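Local coordinates for transferrin binding protein B (Actinobacillus suis, PDB 3PQU) that probably captures host transferrin at the bacterial surface as an outer-membrane lipoprotein, serving the acquisition of iron, at residues A[56-60]-A[137-143]; A[170-174]-A[323-327]; A[186-191]-A[286-290]. One frame throughout, in Å; residues are numbered along the deposited sequence.

Contact 1. Residues A[56-60]-A[137-143]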
loop_
_atom_site.group_PDB
_atom_site.type_symbol
_atom_site.label_atom_id
_atom_site.label_comp_id
_atom_site.label_asym_id
_atom_site.label_seq_id
_atom_site.Cartn_x
_atom_site.Cartn_y
_atom_site.Cartn_z
ATOM N N PHE A 56 1.400 -39.585 -18.438
ATOM C CA PHE A 56 0.787 -40.420 -17.406
ATOM C C PHE A 56 0.360 -39.570 -16.233
ATOM O O PHE A 56 0.927 -38.498 -16.007
ATOM C CB PHE A 56 1.775 -41.494 -16.931
ATOM C CG PHE A 56 2.213 -42.425 -18.018
ATOM C CD1 PHE A 56 1.490 -43.573 -18.297
ATOM C CD2 PHE A 56 3.339 -42.144 -18.776
ATOM C CE1 PHE A 56 1.884 -44.432 -19.310
ATOM C CE2 PHE A 56 3.737 -43.000 -19.789
ATOM C CZ PHE A 56 3.010 -44.145 -20.057
ATOM N N ASP A 57 -0.642 -40.041 -15.492
ATOM C CA ASP A 57 -1.055 -39.348 -14.277
ATOM C C ASP A 57 -0.294 -39.905 -13.072
ATOM O O ASP A 57 0.468 -40.860 -13.208
ATOM C CB ASP A 57 -2.575 -39.402 -14.085
ATOM C CG ASP A 57 -3.101 -40.807 -13.816
ATOM O OD1 ASP A 57 -2.316 -41.722 -13.463
ATOM O OD2 ASP A 57 -4.335 -40.985 -13.957
ATOM N N LYS A 58 -0.498 -39.299 -11.910
ATOM C CA LYS A 58 0.252 -39.661 -10.715
ATOM C C LYS A 58 0.060 -41.142 -10.309
ATOM O O LYS A 58 0.941 -41.737 -9.695
ATOM C CB LYS A 58 -0.112 -38.702 -9.568
ATOM C CG LYS A 58 0.711 -38.882 -8.300
ATOM C CD LYS A 58 0.360 -37.820 -7.267
ATOM C CE LYS A 58 1.216 -37.964 -6.012
ATOM N NZ LYS A 58 0.898 -36.914 -5.004
ATOM N N GLU A 59 -1.069 -41.747 -10.670
ATOM C CA GLU A 59 -1.289 -43.157 -10.336
ATOM C C GLU A 59 -0.610 -44.070 -11.341
ATOM O O GLU A 59 -0.700 -45.279 -11.236
ATOM C CB GLU A 59 -2.791 -43.518 -10.256
ATOM C CG GLU A 59 -3.523 -42.942 -9.052
ATOM C CD GLU A 59 -4.820 -43.676 -8.734
ATOM O OE1 GLU A 59 -4.989 -44.836 -9.179
ATOM O OE2 GLU A 59 -5.672 -43.093 -8.028
ATOM N N GLY A 60 0.054 -43.493 -12.334
ATOM C CA GLY A 60 0.743 -44.299 -13.328
ATOM C C GLY A 60 -0.065 -44.720 -14.551
ATOM O O GLY A 60 0.414 -45.493 -15.381
ATOM N N ASN A 137 6.454 -40.560 -9.840
ATOM C CA ASN A 137 5.729 -41.081 -8.685
ATOM C C ASN A 137 6.533 -42.158 -7.944
ATOM O O ASN A 137 7.711 -42.374 -8.239
ATOM C CB ASN A 137 4.311 -41.552 -9.066
ATOM C CG ASN A 137 4.305 -42.802 -9.935
ATOM O OD1 ASN A 137 5.330 -43.473 -10.120
ATOM N ND2 ASN A 137 3.131 -43.133 -10.459
ATOM N N LYS A 138 5.908 -42.813 -6.971
ATOM C CA LYS A 138 6.579 -43.873 -6.223
ATOM C C LYS A 138 7.147 -44.915 -7.188
ATOM O O LYS A 138 8.311 -45.312 -7.084
ATOM C CB LYS A 138 5.608 -44.530 -5.239
ATOM C CG LYS A 138 4.459 -45.281 -5.902
ATOM C CD LYS A 138 3.623 -46.037 -4.884
ATOM C CE LYS A 138 3.078 -45.096 -3.823
ATOM N NZ LYS A 138 1.969 -45.718 -3.046
ATOM N N ASN A 139 6.314 -45.340 -8.134
ATOM C CA ASN A 139 6.697 -46.316 -9.148
ATOM C C ASN A 139 7.712 -45.738 -10.133
ATOM O O ASN A 139 8.173 -46.422 -11.047
ATOM C CB ASN A 139 5.445 -46.795 -9.891
ATOM C CG ASN A 139 5.726 -47.943 -10.842
ATOM O OD1 ASN A 139 6.369 -47.770 -11.880
ATOM N ND2 ASN A 139 5.229 -49.125 -10.500
ATOM N N GLY A 140 8.055 -44.468 -9.943
ATOM C CA GLY A 140 9.033 -43.808 -10.787
ATOM C C GLY A 140 8.531 -43.523 -12.191
ATOM O O GLY A 140 9.297 -43.562 -13.156
ATOM N N VAL A 141 7.238 -43.243 -12.313
ATOM C CA VAL A 141 6.677 -42.840 -13.599
ATOM C C VAL A 141 6.489 -41.320 -13.599
ATOM O O VAL A 141 6.085 -40.746 -12.581
ATOM C CB VAL A 141 5.373 -43.631 -13.938
ATOM C CG1 VAL A 141 4.872 -44.405 -12.726
ATOM C CG2 VAL A 141 4.296 -42.728 -14.493
ATOM N N PRO A 142 6.833 -40.656 -14.721
ATOM C CA PRO A 142 6.815 -39.183 -14.817
ATOM C C PRO A 142 5.409 -38.669 -15.086
ATOM O O PRO A 142 4.879 -38.918 -16.176
ATOM C CB PRO A 142 7.686 -38.894 -16.052
ATOM C CG PRO A 142 8.193 -40.236 -16.542
ATOM C CD PRO A 142 7.261 -41.269 -15.984
ATOM N N TYR A 143 4.816 -37.969 -14.126
ATOM C CA TYR A 143 3.451 -37.458 -14.283
ATOM C C TYR A 143 3.422 -35.929 -14.361
ATOM O O TYR A 143 2.376 -35.293 -14.579
ATOM C CB TYR A 143 2.553 -37.978 -13.157
ATOM C CG TYR A 143 2.926 -37.503 -11.763
ATOM C CD1 TYR A 143 2.251 -36.456 -11.179
ATOM C CD2 TYR A 143 3.934 -38.121 -11.030
ATOM C CE1 TYR A 143 2.554 -36.020 -9.914
ATOM C CE2 TYR A 143 4.253 -37.681 -9.754
ATOM C CZ TYR A 143 3.554 -36.636 -9.205
ATOM O OH TYR A 143 3.849 -36.181 -7.946
HETATM O O HOH W 1 2.588 -46.307 -11.244
#
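Lys58 O receives the amide of Asn137 in the one direct hydrogen bond that joins 56-60 to 137-143: ND2 of Asn137 lies 2.7 Å from Lys58 O, and the N-H...O angle of 169° is nearly straight. The oxygen sits in the plane of the Asn137 amide, whereas the donor stands above the carbonyl plane of Lys58. A chi1 of 69° sets CG of Asn137 between its backbone N and carbonyl carbon and brings CG, and with it the amide, toward Lys58 O. A water adds a weak bridge from Asn137 ND2 to Glu59 O. Both partners belong to type I beta turns, Asp57 to Gly60 and Asn137 to Gly140; the second links strands 133-136 and 142-146 of a two-stranded hairpin, so the contact docks a loop of the N-lobe handle on the hairpin's end. The Lys58 chain, extended beyond CG, runs beside the Tyr143 side chain in the same direction, and its CG stands 3.8 Å from the ring centroid, 14° off the normal, a CH-pi contact over one face. Nearer the backbone, Tyr143 CA makes a CA-H...O contact of 3.2 Å with Phe56 O. Phe56 CB meets Val141 CG2 at 3.7 Å, the two side chains crossing at about a right angle. Tyr143 O is held in turn by the side chain of Asn52.

Contact 2. Residues A[170-174]-A[323-327]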
loop_
_atom_site.group_PDB
_atom_site.type_symbol
_atom_site.label_atom_id
_atom_site.label_comp_id
_atom_site.label_asym_id
_atom_site.label_seq_id
_atom_site.Cartn_x
_atom_site.Cartn_y
_atom_site.Cartn_z
ATOM N N VAL A 170 -2.216 15.114 -13.992
ATOM C CA VAL A 170 -0.813 14.791 -13.755
ATOM C C VAL A 170 -0.483 13.544 -14.567
ATOM O O VAL A 170 -1.167 12.522 -14.442
ATOM C CB VAL A 170 -0.529 14.531 -12.265
ATOM C CG1 VAL A 170 0.951 14.175 -12.057
ATOM C CG2 VAL A 170 -0.921 15.757 -11.422
ATOM N N THR A 171 0.554 13.633 -15.396
ATOM C CA THR A 171 0.936 12.538 -16.294
ATOM C C THR A 171 2.006 11.651 -15.671
ATOM O O THR A 171 2.974 12.161 -15.110
ATOM C CB THR A 171 1.459 13.074 -17.649
ATOM O OG1 THR A 171 0.378 13.685 -18.345
ATOM C CG2 THR A 171 2.011 11.926 -18.518
ATOM N N TYR A 172 1.806 10.333 -15.747
ATOM C CA TYR A 172 2.793 9.337 -15.318
ATOM C C TYR A 172 3.149 8.520 -16.536
ATOM O O TYR A 172 2.262 8.198 -17.332
ATOM C CB TYR A 172 2.218 8.366 -14.267
ATOM C CG TYR A 172 1.910 8.999 -12.926
ATOM C CD1 TYR A 172 2.702 8.750 -11.811
ATOM C CD2 TYR A 172 0.838 9.862 -12.782
ATOM C CE1 TYR A 172 2.416 9.346 -10.580
ATOM C CE2 TYR A 172 0.550 10.460 -11.564
ATOM C CZ TYR A 172 1.335 10.206 -10.474
ATOM O OH TYR A 172 1.026 10.826 -9.282
ATOM N N LYS A 173 4.426 8.171 -16.677
ATOM C CA LYS A 173 4.873 7.323 -17.784
ATOM C C LYS A 173 5.685 6.143 -17.278
ATOM O O LYS A 173 6.435 6.268 -16.304
ATOM C CB LYS A 173 5.715 8.130 -18.771
ATOM C CG LYS A 173 4.988 9.272 -19.455
ATOM C CD LYS A 173 5.917 9.987 -20.447
ATOM C CE LYS A 173 5.114 10.763 -21.478
ATOM N NZ LYS A 173 6.007 11.429 -22.476
ATOM N N GLY A 174 5.554 5.001 -17.947
ATOM C CA GLY A 174 6.245 3.793 -17.516
ATOM C C GLY A 174 6.046 2.597 -18.443
ATOM O O GLY A 174 6.028 2.717 -19.666
ATOM N N ALA A 323 3.482 -0.010 -14.186
ATOM C CA ALA A 323 4.179 0.848 -13.241
ATOM C C ALA A 323 4.586 2.090 -14.001
ATOM O O ALA A 323 4.955 2.005 -15.163
ATOM C CB ALA A 323 5.424 0.153 -12.677
ATOM N N ALA A 324 4.523 3.242 -13.352
ATOM C CA ALA A 324 4.825 4.490 -14.043
ATOM C C ALA A 324 5.208 5.577 -13.029
ATOM O O ALA A 324 4.873 5.482 -11.842
ATOM C CB ALA A 324 3.598 4.926 -14.869
ATOM N N LYS A 325 5.911 6.602 -13.486
ATOM C CA LYS A 325 6.263 7.698 -12.597
ATOM C C LYS A 325 5.950 9.026 -13.244
ATOM O O LYS A 325 5.895 9.128 -14.462
ATOM C CB LYS A 325 7.731 7.642 -12.184
ATOM C CG LYS A 325 8.722 7.935 -13.266
ATOM C CD LYS A 325 10.107 8.121 -12.662
ATOM C CE LYS A 325 11.175 8.108 -13.751
ATOM N NZ LYS A 325 12.578 8.167 -13.219
ATOM N N SER A 326 5.726 10.041 -12.418
ATOM C CA SER A 326 5.430 11.353 -12.935
ATOM C C SER A 326 6.731 12.108 -12.977
ATOM O O SER A 326 7.718 11.703 -12.352
ATOM C CB SER A 326 4.435 12.084 -12.037
ATOM O OG SER A 326 5.000 12.353 -10.769
ATOM N N GLU A 327 6.740 13.181 -13.751
ATOM C CA GLU A 327 7.833 14.120 -13.666
ATOM C C GLU A 327 7.547 14.883 -12.389
ATOM O O GLU A 327 6.398 15.120 -12.030
ATOM C CB GLU A 327 7.944 15.011 -14.903
ATOM C CG GLU A 327 6.801 15.978 -15.119
ATOM C CD GLU A 327 6.867 16.642 -16.491
ATOM O OE1 GLU A 327 7.563 16.104 -17.380
ATOM O OE2 GLU A 327 6.220 17.695 -16.682
HETATM O O HOH W 2 4.122 14.571 -14.725
HETATM O O HOH W 3 5.410 12.977 -16.867
#
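Val170 touches 323-327 lightly, its CG1 branch lying 4.1 Å from Ser326 CB. Strand 170-183 runs antiparallel to strand 318-326 here, and the pairing joins the first long strand of the N-lobe beta barrel to its last, closing the barrel; the short segments meet at 134°, well away from strictly antiparallel. At Thr171 it is the backbone that works: its O takes a CA-H...O contact from Ser326 CA, and two waters link the same oxygen to Glu327 N, one of them only weakly at the nitrogen. Tyr172 carries much of the side-chain contact. With CG anti to the carbonyl carbon (chi1 -68°), its ring reaches alongside the partner strand, where Ser326 CB lies over one face, 3.8 Å from the centroid and 14° off the normal, offset toward the rim. At the base of the side chain, Tyr172 CB packs on Ala324 CB at 3.8 Å. The phenol oxygen is hydrogen-bonded to Ala304 O, which anchors the far end of the side chain beyond the strand pair. Lys173 forms the hydrogen-bonded antiparallel pair with Lys325: Lys173 N to Lys325 O is 2.8 Å, and Lys325 N to Lys173 O is 2.9 Å, both bonds being nearly straight. The two lysines lie on the same face of the sheet, opposite Tyr172, and Lys325 NZ bonds to Asn117 O. Gly174 and Ala324 form a non-hydrogen-bonded antiparallel pair in which the strands come very close: Gly174 CA lies 3.8 Å from Ala324 CA. Gly174 CA also makes a CA-H...O contact with Ala323 O at 3.2 Å.

Contact 3. Residues A[186-191]-A[286-290]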
loop_
_atom_site.group_PDB
_atom_site.type_symbol
_atom_site.label_atom_id
_atom_site.label_comp_id
_atom_site.label_asym_id
_atom_site.label_seq_id
_atom_site.Cartn_x
_atom_site.Cartn_y
_atom_site.Cartn_z
ATOM N N TYR A 186 -4.365 -22.217 -28.949
ATOM C CA TYR A 186 -3.959 -20.849 -29.274
ATOM C C TYR A 186 -3.133 -20.801 -30.542
ATOM O O TYR A 186 -2.192 -21.579 -30.714
ATOM C CB TYR A 186 -3.153 -20.223 -28.136
ATOM C CG TYR A 186 -3.992 -19.667 -27.005
ATOM C CD1 TYR A 186 -5.237 -19.092 -27.242
ATOM C CD2 TYR A 186 -3.516 -19.683 -25.705
ATOM C CE1 TYR A 186 -5.982 -18.547 -26.197
ATOM C CE2 TYR A 186 -4.264 -19.162 -24.659
ATOM C CZ TYR A 186 -5.476 -18.610 -24.905
ATOM O OH TYR A 186 -6.167 -18.115 -23.837
ATOM N N GLU A 187 -3.489 -19.894 -31.442
ATOM C CA GLU A 187 -2.642 -19.610 -32.595
ATOM C C GLU A 187 -2.322 -18.110 -32.605
ATOM O O GLU A 187 -2.920 -17.350 -33.361
ATOM C CB GLU A 187 -3.342 -20.036 -33.886
ATOM C CG GLU A 187 -3.597 -21.544 -33.994
ATOM C CD GLU A 187 -2.311 -22.365 -34.142
ATOM O OE1 GLU A 187 -1.232 -21.781 -34.390
ATOM O OE2 GLU A 187 -2.378 -23.607 -34.013
ATOM N N LEU A 188 -1.402 -17.682 -31.745
ATOM C CA LEU A 188 -1.126 -16.249 -31.584
ATOM C C LEU A 188 -0.034 -15.782 -32.538
ATOM O O LEU A 188 0.821 -16.568 -32.931
ATOM C CB LEU A 188 -0.712 -15.938 -30.140
ATOM C CG LEU A 188 -1.556 -16.650 -29.078
ATOM C CD1 LEU A 188 -1.046 -16.341 -27.687
ATOM C CD2 LEU A 188 -2.999 -16.253 -29.206
ATOM N N SER A 189 -0.059 -14.497 -32.898
ATOM C CA SER A 189 1.030 -13.911 -33.678
ATOM C C SER A 189 1.826 -12.905 -32.866
ATOM O O SER A 189 1.302 -12.284 -31.948
ATOM C CB SER A 189 0.494 -13.234 -34.940
ATOM O OG SER A 189 -0.626 -12.429 -34.627
ATOM N N GLY A 190 3.094 -12.748 -33.218
ATOM C CA GLY A 190 3.915 -11.723 -32.610
ATOM C C GLY A 190 4.706 -12.201 -31.417
ATOM O O GLY A 190 5.414 -11.409 -30.796
ATOM N N PHE A 191 4.596 -13.494 -31.105
ATOM C CA PHE A 191 5.329 -14.102 -29.990
ATOM C C PHE A 191 6.340 -15.137 -30.493
ATOM O O PHE A 191 6.060 -15.857 -31.445
ATOM C CB PHE A 191 4.359 -14.777 -29.025
ATOM C CG PHE A 191 3.459 -13.820 -28.302
ATOM C CD1 PHE A 191 3.904 -13.149 -27.184
ATOM C CD2 PHE A 191 2.159 -13.591 -28.748
ATOM C CE1 PHE A 191 3.053 -12.262 -26.494
ATOM C CE2 PHE A 191 1.303 -12.713 -28.079
ATOM C CZ PHE A 191 1.744 -12.033 -26.953
ATOM N N ASP A 286 -9.099 -10.414 -30.313
ATOM C CA ASP A 286 -7.844 -11.021 -29.847
ATOM C C ASP A 286 -8.138 -12.059 -28.751
ATOM O O ASP A 286 -8.824 -11.744 -27.762
ATOM C CB ASP A 286 -6.869 -9.953 -29.333
ATOM C CG ASP A 286 -5.461 -10.500 -29.139
ATOM O OD1 ASP A 286 -4.564 -10.068 -29.888
ATOM O OD2 ASP A 286 -5.262 -11.382 -28.271
ATOM N N PRO A 287 -7.639 -13.296 -28.918
ATOM C CA PRO A 287 -8.038 -14.292 -27.912
ATOM C C PRO A 287 -7.426 -14.064 -26.533
ATOM O O PRO A 287 -7.959 -14.601 -25.556
ATOM C CB PRO A 287 -7.551 -15.625 -28.497
ATOM C CG PRO A 287 -6.484 -15.242 -29.503
ATOM C CD PRO A 287 -6.839 -13.883 -30.019
ATOM N N ILE A 288 -6.355 -13.285 -26.410
ATOM C CA ILE A 288 -5.858 -13.054 -25.047
ATOM C C ILE A 288 -5.962 -11.627 -24.532
ATOM O O ILE A 288 -6.161 -11.426 -23.338
ATOM C CB ILE A 288 -4.436 -13.627 -24.801
ATOM C CG1 ILE A 288 -3.404 -12.911 -25.632
ATOM C CG2 ILE A 288 -4.388 -15.130 -25.107
ATOM C CD1 ILE A 288 -1.917 -13.306 -25.252
ATOM N N PHE A 289 -5.824 -10.637 -25.416
ATOM C CA PHE A 289 -5.923 -9.235 -24.999
ATOM C C PHE A 289 -7.382 -8.779 -24.981
ATOM O O PHE A 289 -7.875 -8.142 -25.917
ATOM C CB PHE A 289 -4.997 -8.339 -25.851
ATOM C CG PHE A 289 -3.534 -8.703 -25.692
ATOM C CD1 PHE A 289 -2.856 -8.388 -24.528
ATOM C CD2 PHE A 289 -2.868 -9.427 -26.665
ATOM C CE1 PHE A 289 -1.503 -8.755 -24.354
ATOM C CE2 PHE A 289 -1.513 -9.789 -26.504
ATOM C CZ PHE A 289 -0.847 -9.449 -25.345
ATOM N N THR A 290 -8.069 -9.144 -23.901
ATOM C CA THR A 290 -9.510 -8.939 -23.782
ATOM C C THR A 290 -9.802 -7.994 -22.618
ATOM O O THR A 290 -8.880 -7.582 -21.919
ATOM C CB THR A 290 -10.212 -10.255 -23.497
ATOM O OG1 THR A 290 -9.525 -10.898 -22.418
ATOM C CG2 THR A 290 -10.211 -11.181 -24.737
HETATM O O HOH W 4 -8.655 -17.448 -23.987
#
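Tyr186, Leu188 and Phe191 pack against Pro287, Ile288 and Phe289 without a direct hydrogen bond between the two irregular loops. Ile288 is central. Its CG2 sits over one face of the Tyr186 ring, 4.1 Å from the centroid and 29° off the normal, while CD1 lies 4.0 Å from Leu188 CD1. With CG1 between backbone N and carbonyl carbon (chi1 66°) and CG2 anti to the carbonyl carbon, CG2 faces Tyr186 and CD1, at the end of CG1, reaches Leu188. The other methyl of Leu188, CD2, touches Pro287 CG at 3.6 Å, the two side chains running antiparallel. Phe191 and Phe289 approach head-on, edge against edge, Phe191 CZ 4.0 Å from Phe289 CE2. Asp286 OD2 accepts from Ile288 N on its anti lone pair, an Asx turn, which a further bond from Phe289 N, met from above the carboxylate plane at 177°, extends to an Asx motif. These loops follow strands 170-183 and 274-281 of the N-lobe barrel, and Phe289 is also in an edge-to-face pair with Phe178 of the former. Tyr186 OH, bonded to Asp181, also takes a water that reaches Pro287 O weakly. Cohesion between the loops is therefore chiefly apolar: Asp286 holds the turn within 286-290, and the polar link across is that weak water bridge.

Overall arrangement
Contacts 2 and 3 both belong to the N-lobe barrel: contact 2 lies near the start of strand 170-183 and contact 3 in the loop after it, their centres about 28 Å apart. Contact 1 lies in the handle, with its centre about 33 Å from that of contact 3 and about 50 Å from that of contact 2. It is a surface contact without buried residues, whereas the other two are each partly buried. Chemistry follows place: paired backbone bonds close the barrel wall in contact 2, apolar side chains do nearly all the joining in contact 3, and contact 1 combines one side-chain-to-backbone bond with an aliphatic chain over a ring.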